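Local coordinates for protein Nadp(h)-dependent ketose reductase (Bemisia argentifolii, PDB 1E3J) that probably reduces fructose to sorbitol with NADPH, as a zinc-dependent ketose reductase of the alcohol dehydrogenase family, at residues A164-G169 with Y191-V196. Residues are numbered along the deposited sequence; the frame is centred on the assembly and turned at random.
Sequences AGVQLG and YGAFVV
Val166 O approaches the ring of Tyr191 obliquely, 3.8 Å from Tyr191 CG; the Tyr191 side chain also touches Val158, Cys161 and Arg162 of helix 151-164, and Leu168 of the second subunit packs on it. The amide of Gln167 turns back on its own segment: NE2 donates to Gly165 O at 3.2 Å, with the acceptor lying in the amide plane. Val166 meets the other segment through one methyl, CG1, which stands anti to the backbone N (chi1 175°) and reaches Ala193 CB at 3.5 Å and Tyr191 CB at 3.8 Å. Here the chain, leaving helices 151-164 and 179-190, enters the N-terminal ends of the neighbouring inner strands 171-175 and 194-199 in the six-stranded parallel sheet of the Rossmann-type domain. Gly165 and Gly192 each end the preceding helix in a Schellman motif. No direct hydrogen bond joins the two turns; a water accepts from Leu168 N and donates to Tyr191 O (2.9 Å), while Gln167 CA makes a CA-H...O contact of 3.4 Å to that same Tyr191 O. Leu168 lays CD2 against Gly192, 3.8 Å from its O, and also packs on Met307 of the second subunit.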
loop_
_atom_site.group_PDB
_atom_site.type_symbol
_atom_site.label_atom_id
_atom_site.label_comp_id
_atom_site.label_asym_id
_atom_site.label_seq_id
_atom_site.Cartn_x
_atom_site.Cartn_y
_atom_site.Cartn_z
ATOM N N ALA A 164 11.880 0.142 -0.720
ATOM C CA ALA A 164 11.815 1.237 -1.679
ATOM C C ALA A 164 10.866 0.872 -2.843
ATOM O O ALA A 164 10.608 1.689 -3.684
ATOM C CB ALA A 164 13.207 1.541 -2.239
ATOM N N GLY A 165 10.379 -0.357 -2.906
ATOM C CA GLY A 165 9.528 -0.728 -4.037
ATOM C C GLY A 165 10.305 -0.888 -5.358
ATOM O O GLY A 165 9.746 -0.638 -6.439
ATOM N N VAL A 166 11.572 -1.324 -5.314
ATOM C CA VAL A 166 12.332 -1.464 -6.551
ATOM C C VAL A 166 11.655 -2.464 -7.497
ATOM O O VAL A 166 11.319 -3.558 -7.091
ATOM C CB VAL A 166 13.777 -1.944 -6.278
ATOM C CG1 VAL A 166 14.496 -2.204 -7.621
ATOM C CG2 VAL A 166 14.544 -0.879 -5.531
ATOM N N GLN A 167 11.468 -2.120 -8.761
ATOM C CA GLN A 167 10.795 -3.062 -9.684
ATOM C C GLN A 167 11.083 -2.715 -11.147
ATOM O O GLN A 167 11.877 -1.823 -11.403
ATOM C CB GLN A 167 9.268 -3.011 -9.429
ATOM C CG GLN A 167 8.653 -1.592 -9.571
ATOM C CD GLN A 167 7.160 -1.555 -9.141
ATOM O OE1 GLN A 167 6.254 -1.810 -9.955
ATOM N NE2 GLN A 167 6.911 -1.259 -7.839
ATOM N N LEU A 168 10.459 -3.401 -12.113
ATOM C CA LEU A 168 10.671 -3.032 -13.521
ATOM C C LEU A 168 10.315 -1.545 -13.694
ATOM O O LEU A 168 9.228 -1.093 -13.256
ATOM C CB LEU A 168 9.758 -3.812 -14.456
ATOM C CG LEU A 168 10.079 -5.271 -14.752
ATOM C CD1 LEU A 168 8.985 -5.826 -15.656
ATOM C CD2 LEU A 168 11.447 -5.386 -15.453
ATOM N N GLY A 169 11.210 -0.790 -14.334
ATOM C CA GLY A 169 10.960 0.620 -14.563
ATOM C C GLY A 169 11.638 1.472 -13.490
ATOM O O GLY A 169 11.683 2.706 -13.605
ATOM N N TYR A 191 15.618 -7.407 -9.066
ATOM C CA TYR A 191 14.238 -6.948 -9.075
ATOM C C TYR A 191 13.836 -6.298 -10.375
ATOM O O TYR A 191 12.731 -5.768 -10.475
ATOM C CB TYR A 191 13.950 -5.968 -7.932
ATOM C CG TYR A 191 13.480 -6.680 -6.721
ATOM C CD1 TYR A 191 12.174 -7.212 -6.680
ATOM C CD2 TYR A 191 14.320 -6.890 -5.632
ATOM C CE1 TYR A 191 11.718 -7.942 -5.588
ATOM C CE2 TYR A 191 13.866 -7.617 -4.521
ATOM C CZ TYR A 191 12.554 -8.145 -4.517
ATOM O OH TYR A 191 12.060 -8.884 -3.468
ATOM N N GLY A 192 14.735 -6.287 -11.357
ATOM C CA GLY A 192 14.370 -5.724 -12.631
ATOM C C GLY A 192 14.732 -4.269 -12.818
ATOM O O GLY A 192 14.363 -3.663 -13.823
ATOM N N ALA A 193 15.465 -3.693 -11.878
ATOM C CA ALA A 193 15.809 -2.277 -12.021
ATOM C C ALA A 193 16.976 -2.009 -12.949
ATOM O O ALA A 193 17.763 -2.907 -13.290
ATOM C CB ALA A 193 16.163 -1.687 -10.662
ATOM N N PHE A 194 17.096 -0.739 -13.320
ATOM C CA PHE A 194 18.241 -0.271 -14.096
ATOM C C PHE A 194 19.086 0.303 -12.952
ATOM O O PHE A 194 18.572 1.098 -12.151
ATOM C CB PHE A 194 17.834 0.849 -15.032
ATOM C CG PHE A 194 18.989 1.450 -15.789
ATOM C CD1 PHE A 194 19.726 2.499 -15.237
ATOM C CD2 PHE A 194 19.317 0.983 -17.082
ATOM C CE1 PHE A 194 20.787 3.096 -15.963
ATOM C CE2 PHE A 194 20.352 1.555 -17.815
ATOM C CZ PHE A 194 21.098 2.619 -17.259
ATOM N N VAL A 195 20.355 -0.090 -12.867
ATOM C CA VAL A 195 21.216 0.350 -11.789
ATOM C C VAL A 195 22.486 1.138 -12.163
ATOM O O VAL A 195 23.228 0.768 -13.076
ATOM C CB VAL A 195 21.666 -0.866 -10.970
ATOM C CG1 VAL A 195 22.555 -0.402 -9.847
ATOM C CG2 VAL A 195 20.428 -1.634 -10.395
ATOM N N VAL A 196 22.734 2.211 -11.420
ATOM C CA VAL A 196 23.919 3.017 -11.588
ATOM C C VAL A 196 24.627 2.875 -10.247
ATOM O O VAL A 196 24.003 2.989 -9.203
ATOM C CB VAL A 196 23.607 4.511 -11.783
ATOM C CG1 VAL A 196 24.895 5.312 -11.749
ATOM C CG2 VAL A 196 22.951 4.734 -13.086
HETATM O O HOH W 1 9.940 -6.268 -11.170
#